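Local structure of cellobiose 2-epimerase (Caldibacillus thermoamylovorans, 5ZHB) at residues Leu94-Asp99 with Asp106-Val111; Thr52-Trp57 with Gln114-Tyr119. The protein catalyses the reversible epimerisation of cellobiose at C2 of its reducing-end glucose, giving 4-O-beta-D-glucosyl-D-mannose. One frame throughout, in Å; residues are numbered along the deposited sequence.

Interaction 1. Residues Leu94-Asp99 with Asp106-Val111; sequences LYWMVD and DDRKHV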
loop_
_atom_site.group_PDB
_atom_site.type_symbol
_atom_site.label_atom_id
_atom_site.label_comp_id
_atom_site.label_asym_id
_atom_site.label_seq_id
_atom_site.Cartn_x
_atom_site.Cartn_y
_atom_site.Cartn_z
ATOM N N LEU A 94 -10.656 13.299 -0.500
ATOM C CA LEU A 94 -11.361 12.028 -0.547
ATOM C C LEU A 94 -11.936 11.726 0.819
ATOM O O LEU A 94 -11.233 11.840 1.808
ATOM C CB LEU A 94 -10.432 10.890 -0.966
ATOM C CG LEU A 94 -9.627 11.081 -2.252
ATOM C CD1 LEU A 94 -8.797 9.826 -2.516
ATOM C CD2 LEU A 94 -10.529 11.382 -3.433
ATOM N N TYR A 95 -13.230 11.376 0.845
ATOM C CA TYR A 95 -13.874 10.809 2.015
ATOM C C TYR A 95 -13.183 9.519 2.456
ATOM O O TYR A 95 -12.694 8.762 1.623
ATOM C CB TYR A 95 -15.329 10.527 1.611
ATOM C CG TYR A 95 -16.190 11.767 1.442
ATOM C CD1 TYR A 95 -16.177 12.800 2.379
ATOM C CD2 TYR A 95 -17.039 11.893 0.347
ATOM C CE1 TYR A 95 -16.997 13.918 2.236
ATOM C CE2 TYR A 95 -17.861 12.998 0.194
ATOM C CZ TYR A 95 -17.868 13.992 1.154
ATOM O OH TYR A 95 -18.641 15.098 0.959
ATOM N N TRP A 96 -13.269 9.223 3.754
ATOM C CA TRP A 96 -12.782 7.968 4.299
ATOM C C TRP A 96 -13.661 6.775 3.915
ATOM O O TRP A 96 -13.151 5.691 3.578
ATOM C CB TRP A 96 -12.694 8.099 5.815
ATOM C CG TRP A 96 -11.975 6.983 6.519
ATOM C CD1 TRP A 96 -12.508 6.054 7.364
ATOM C CD2 TRP A 96 -10.546 6.742 6.498
ATOM N NE1 TRP A 96 -11.511 5.251 7.860
ATOM C CE2 TRP A 96 -10.303 5.651 7.349
ATOM C CE3 TRP A 96 -9.468 7.329 5.831
ATOM C CZ2 TRP A 96 -9.022 5.147 7.565
ATOM C CZ3 TRP A 96 -8.206 6.810 6.021
ATOM C CH2 TRP A 96 -7.983 5.748 6.896
ATOM N N MET A 97 -14.983 6.968 3.993
ATOM C CA MET A 97 -15.940 5.953 3.573
ATOM C C MET A 97 -17.139 6.625 2.905
ATOM O O MET A 97 -17.508 7.754 3.242
ATOM C CB MET A 97 -16.499 5.138 4.750
ATOM C CG MET A 97 -15.517 4.224 5.484
ATOM S SD MET A 97 -15.104 2.671 4.648
ATOM C CE MET A 97 -16.723 1.983 4.279
ATOM N N VAL A 98 -17.747 5.890 1.971
ATOM C CA VAL A 98 -19.076 6.186 1.460
ATOM C C VAL A 98 -19.939 4.936 1.599
ATOM O O VAL A 98 -19.435 3.842 1.787
ATOM C CB VAL A 98 -19.039 6.725 0.016
ATOM C CG1 VAL A 98 -18.306 8.062 -0.073
ATOM C CG2 VAL A 98 -18.448 5.714 -0.962
ATOM N N ASP A 99 -21.270 5.106 1.528
ATOM C CA ASP A 99 -22.191 3.989 1.605
ATOM C C ASP A 99 -22.244 3.369 0.221
ATOM O O ASP A 99 -21.624 3.870 -0.705
ATOM C CB ASP A 99 -23.545 4.420 2.166
ATOM C CG ASP A 99 -24.354 5.356 1.276
ATOM O OD1 ASP A 99 -23.995 5.518 0.100
ATOM O OD2 ASP A 99 -25.324 5.953 1.786
ATOM N N ASP A 106 -18.390 8.131 6.258
ATOM C CA ASP A 106 -17.357 8.610 7.160
ATOM C C ASP A 106 -16.586 9.688 6.401
ATOM O O ASP A 106 -15.796 9.409 5.497
ATOM C CB ASP A 106 -16.482 7.510 7.750
ATOM C CG ASP A 106 -15.483 7.956 8.822
ATOM O OD1 ASP A 106 -15.162 9.177 8.929
ATOM O OD2 ASP A 106 -15.028 7.093 9.566
ATOM N N ASP A 107 -16.944 10.936 6.698
ATOM C CA ASP A 107 -16.547 12.060 5.879
ATOM C C ASP A 107 -15.254 12.711 6.381
ATOM O O ASP A 107 -14.903 13.802 5.919
ATOM C CB ASP A 107 -17.676 13.074 5.793
ATOM C CG ASP A 107 -18.066 13.742 7.103
ATOM O OD1 ASP A 107 -17.428 13.486 8.135
ATOM O OD2 ASP A 107 -19.034 14.510 7.073
ATOM N N ARG A 108 -14.558 12.053 7.318
ATOM C CA ARG A 108 -13.237 12.504 7.730
ATOM C C ARG A 108 -12.256 12.535 6.549
ATOM O O ARG A 108 -12.373 11.800 5.570
ATOM C CB ARG A 108 -12.715 11.627 8.865
ATOM C CG ARG A 108 -13.436 11.924 10.166
ATOM C CD ARG A 108 -12.904 11.078 11.285
ATOM N NE ARG A 108 -12.945 9.666 10.884
ATOM C CZ ARG A 108 -12.530 8.661 11.642
ATOM N NH1 ARG A 108 -12.038 8.903 12.842
ATOM N NH2 ARG A 108 -12.638 7.428 11.190
ATOM N N LYS A 109 -11.261 13.406 6.669
ATOM C CA LYS A 109 -10.271 13.621 5.631
ATOM C C LYS A 109 -8.907 13.261 6.221
ATOM O O LYS A 109 -8.423 13.938 7.133
ATOM C CB LYS A 109 -10.302 15.110 5.282
ATOM C CG LYS A 109 -11.582 15.597 4.646
ATOM C CD LYS A 109 -11.931 15.068 3.269
ATOM C CE LYS A 109 -13.344 15.431 2.873
ATOM N NZ LYS A 109 -13.544 16.880 2.618
ATOM N N HIS A 110 -8.329 12.166 5.735
ATOM C CA HIS A 110 -7.084 11.671 6.294
ATOM C C HIS A 110 -6.010 11.837 5.210
ATOM O O HIS A 110 -6.265 11.522 4.043
ATOM C CB HIS A 110 -7.294 10.228 6.763
ATOM C CG HIS A 110 -6.234 9.807 7.721
ATOM N ND1 HIS A 110 -4.896 9.790 7.364
ATOM C CD2 HIS A 110 -6.293 9.490 9.019
ATOM C CE1 HIS A 110 -4.167 9.421 8.409
ATOM N NE2 HIS A 110 -4.995 9.227 9.437
ATOM N N VAL A 111 -4.822 12.308 5.607
ATOM C CA VAL A 111 -3.691 12.472 4.695
ATOM C C VAL A 111 -3.374 11.145 3.997
ATOM O O VAL A 111 -3.070 11.122 2.820
ATOM C CB VAL A 111 -2.477 13.049 5.458
ATOM C CG1 VAL A 111 -1.208 13.015 4.614
ATOM C CG2 VAL A 111 -2.712 14.468 5.950
#
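The W96 indole is met obliquely by H110, D106 and R108. H110 CB lies 3.6 Å from W96 CZ3, the imidazole running alongside with its plane 35° from that of the indole, and D106 OD2 comes to 3.5 Å from W96 CD1. W96 CG is anti to the backbone N (chi1 -169°), which sends the indole along the D106 side chain towards H110; beyond the segments the indole meets the ring of W371. The Y95 ring has D107 O at its edge, in plane, while D107 CA approaches obliquely, 3.6 Å from Y95 CD1. K109 runs beside this ring, its ammonium held by D88 and the carbonyls of K92 and R162. In one of two modelled conformers, R108 grips D106 side-on: NE gives a hydrogen bond of 3.0 Å to OD1 and NH2 a salt bridge of 2.9 Å to OD2, each on a syn lone pair but tilted from the guanidinium plane. R108 NH1 also pairs with E159. A leucine in place of D106 would probably leave R108 NE and NH2 without their carboxylate, so that E159 alone, of the two acids, would hold the guanidinium, less firmly set beside W96. D106 O receives M97 N at 3.0 Å, nearly straight (165°) and on a lone pair; D106 N returns a bond to M97 O from above the carbonyl plane. W96 N is shared by weak bonds to D106 O and R108 O. H110 caps Y112 N, starting helix 111-128. M97 and D106 form an antiparallel hydrogen-bonded pair, and with W96 also facing D106 this is a classic beta bulge, set in a hairpin-like connection between helices 69-86 and 111-128 of the (alpha/alpha)6 barrel.

Interaction 2. Residues Thr52-Trp57 with Gln114-Tyr119; sequences TCRQLW and QAFGVY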
loop_
_atom_site.group_PDB
_atom_site.type_symbol
_atom_site.label_atom_id
_atom_site.label_comp_id
_atom_site.label_asym_id
_atom_site.label_seq_id
_atom_site.Cartn_x
_atom_site.Cartn_y
_atom_site.Cartn_z
ATOM N N THR A 52 -11.153 2.195 -2.878
ATOM C CA THR A 52 -11.496 2.601 -4.241
ATOM C C THR A 52 -10.241 3.056 -4.993
ATOM O O THR A 52 -10.068 2.733 -6.174
ATOM C CB THR A 52 -12.583 3.694 -4.232
ATOM O OG1 THR A 52 -13.785 3.248 -3.612
ATOM C CG2 THR A 52 -12.953 4.126 -5.632
ATOM N N CYS A 53 -9.396 3.863 -4.337
ATOM C CA CYS A 53 -8.097 4.196 -4.887
ATOM C C CYS A 53 -7.318 2.935 -5.254
ATOM O O CYS A 53 -6.706 2.877 -6.313
ATOM C CB CYS A 53 -7.236 4.991 -3.916
ATOM S SG CYS A 53 -7.940 6.592 -3.463
ATOM N N ARG A 54 -7.300 1.946 -4.354
ATOM C CA ARG A 54 -6.455 0.789 -4.584
ATOM C C ARG A 54 -6.970 -0.016 -5.775
ATOM O O ARG A 54 -6.173 -0.526 -6.564
ATOM C CB ARG A 54 -6.351 -0.043 -3.302
ATOM C CG ARG A 54 -5.428 0.644 -2.298
ATOM C CD ARG A 54 -5.523 -0.116 -0.988
ATOM N NE ARG A 54 -4.533 0.461 -0.071
ATOM C CZ ARG A 54 -4.330 -0.058 1.126
ATOM N NH1 ARG A 54 -5.083 -1.065 1.559
ATOM N NH2 ARG A 54 -3.356 0.418 1.870
ATOM N N GLN A 55 -8.291 -0.149 -5.873
ATOM C CA GLN A 55 -8.923 -0.787 -7.024
ATOM C C GLN A 55 -8.525 -0.068 -8.320
ATOM O O GLN A 55 -8.133 -0.725 -9.285
ATOM C CB GLN A 55 -10.435 -0.840 -6.837
ATOM C CG GLN A 55 -10.887 -1.741 -5.712
ATOM C CD GLN A 55 -12.222 -1.296 -5.158
ATOM O OE1 GLN A 55 -12.782 -0.289 -5.611
ATOM N NE2 GLN A 55 -12.716 -2.015 -4.157
ATOM N N LEU A 56 -8.528 1.269 -8.310
ATOM C CA LEU A 56 -8.162 2.033 -9.487
ATOM C C LEU A 56 -6.694 1.803 -9.831
ATOM O O LEU A 56 -6.320 1.634 -11.001
ATOM C CB LEU A 56 -8.465 3.504 -9.253
ATOM C CG LEU A 56 -7.894 4.483 -10.286
ATOM C CD1 LEU A 56 -8.329 4.162 -11.713
ATOM C CD2 LEU A 56 -8.331 5.869 -9.903
ATOM N N TRP A 57 -5.844 1.819 -8.798
ATOM C CA TRP A 57 -4.414 1.627 -9.023
ATOM C C TRP A 57 -4.152 0.257 -9.654
ATOM O O TRP A 57 -3.419 0.166 -10.650
ATOM C CB TRP A 57 -3.603 1.859 -7.728
ATOM C CG TRP A 57 -2.139 1.681 -8.003
ATOM C CD1 TRP A 57 -1.244 2.654 -8.341
ATOM C CD2 TRP A 57 -1.456 0.419 -8.169
ATOM N NE1 TRP A 57 -0.037 2.086 -8.644
ATOM C CE2 TRP A 57 -0.135 0.723 -8.557
ATOM C CE3 TRP A 57 -1.823 -0.909 -8.000
ATOM C CZ2 TRP A 57 0.807 -0.271 -8.805
ATOM C CZ3 TRP A 57 -0.883 -1.896 -8.213
ATOM C CH2 TRP A 57 0.407 -1.573 -8.634
ATOM N N GLN A 114 -5.597 10.750 1.105
ATOM C CA GLN A 114 -5.287 11.693 0.039
ATOM C C GLN A 114 -4.071 11.191 -0.744
ATOM O O GLN A 114 -4.045 11.264 -1.966
ATOM C CB GLN A 114 -5.075 13.127 0.528
ATOM C CG GLN A 114 -6.118 13.642 1.516
ATOM C CD GLN A 114 -7.554 13.317 1.152
ATOM O OE1 GLN A 114 -8.005 13.569 0.032
ATOM N NE2 GLN A 114 -8.287 12.745 2.086
ATOM N N ALA A 115 -3.091 10.641 -0.028
ATOM C CA ALA A 115 -1.915 10.036 -0.664
ATOM C C ALA A 115 -2.305 8.921 -1.635
ATOM O O ALA A 115 -1.878 8.921 -2.802
ATOM C CB ALA A 115 -0.936 9.542 0.393
ATOM N N PHE A 116 -3.106 7.964 -1.153
ATOM C CA PHE A 116 -3.597 6.893 -2.005
ATOM C C PHE A 116 -4.317 7.453 -3.239
ATOM O O PHE A 116 -4.208 6.870 -4.295
ATOM C CB PHE A 116 -4.411 5.861 -1.212
ATOM C CG PHE A 116 -3.494 4.685 -0.865
ATOM C CD1 PHE A 116 -3.073 3.819 -1.855
ATOM C CD2 PHE A 116 -2.979 4.523 0.412
ATOM C CE1 PHE A 116 -2.158 2.802 -1.592
ATOM C CE2 PHE A 116 -2.058 3.504 0.682
ATOM C CZ PHE A 116 -1.654 2.651 -0.314
ATOM N N GLY A 117 -5.022 8.577 -3.117
ATOM C CA GLY A 117 -5.662 9.221 -4.265
ATOM C C GLY A 117 -4.657 9.651 -5.324
ATOM O O GLY A 117 -4.798 9.314 -6.508
ATOM N N VAL A 118 -3.590 10.309 -4.866
ATOM C CA VAL A 118 -2.521 10.724 -5.767
ATOM C C VAL A 118 -1.910 9.528 -6.472
ATOM O O VAL A 118 -1.735 9.535 -7.701
ATOM C CB VAL A 118 -1.461 11.513 -4.990
ATOM C CG1 VAL A 118 -0.187 11.718 -5.800
ATOM C CG2 VAL A 118 -2.049 12.816 -4.487
ATOM N N TYR A 119 -1.610 8.474 -5.690
ATOM C CA TYR A 119 -1.001 7.272 -6.243
ATOM C C TYR A 119 -1.880 6.657 -7.336
ATOM O O TYR A 119 -1.378 6.253 -8.389
ATOM C CB TYR A 119 -0.805 6.269 -5.103
ATOM C CG TYR A 119 0.018 5.028 -5.436
ATOM C CD1 TYR A 119 1.271 5.116 -6.038
ATOM C CD2 TYR A 119 -0.440 3.773 -5.110
ATOM C CE1 TYR A 119 2.044 3.998 -6.288
ATOM C CE2 TYR A 119 0.305 2.634 -5.385
ATOM C CZ TYR A 119 1.564 2.745 -5.958
ATOM O OH TYR A 119 2.274 1.600 -6.190
#
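W57 and Y119 form an offset stack: the five-membered ring of the indole and the phenol ring are 4.0 Å apart between centroids and only 9° from parallel. W57 NE1 sits over the phenol face towards its rim, 3.2 Å from Y119 CZ, so it points no straight bond at the hydroxyl. Both side chains have CG anti to the backbone N (W57 chi1 -179°), which turns the two rings towards each other. R54 brings the edge of its guanidinium down on one face of F116, the planes 81° apart; NE is 3.6 Å from F116 CZ and NH2 3.6 Å from F116 CE2, a cation-pi contact in which R54 CZ lies over the face. C53 rests SG on bare backbone, 3.5 Å from G117 N, and here the two helix segments come closest by CA, with 5.6 Å between C53 CA and G117 CA. The helices run nearly parallel, their axes 8.7 Å apart at closest approach, as neighbouring inner helices of an (alpha/alpha)6 barrel do. Around this shell, Y375 meets F116 edge-to-face and H188 also meets its ring, while C373 touches R54. Helix 69-86 backs C53 through L82. R379 NH1 hydrogen-bonds Y119 OH, the outer end of the stacked phenol, while N195 ND2 bonds the backbone carbonyl Y119 O.

How the interactions relate
From the N terminus, the chain first passes through 52-57 on helix 49-66, turns back along helix 69-86, and enters 94-99. A short turn leads to 106-111, where interaction 1 closes a small loop. The chain then runs straight into helix 111-128, whose 114-119 returns to 52-57, where interaction 2 closes a larger loop that encloses the first without crossing it. The two contacts touch: L94 N is 2.7 Å from Q114 OE1, a probable hydrogen bond, and L94 CD1 packs on C53 SG and G117 CA. Together they tie two neighbouring inner helices to the bulged connection at their N-terminal ends.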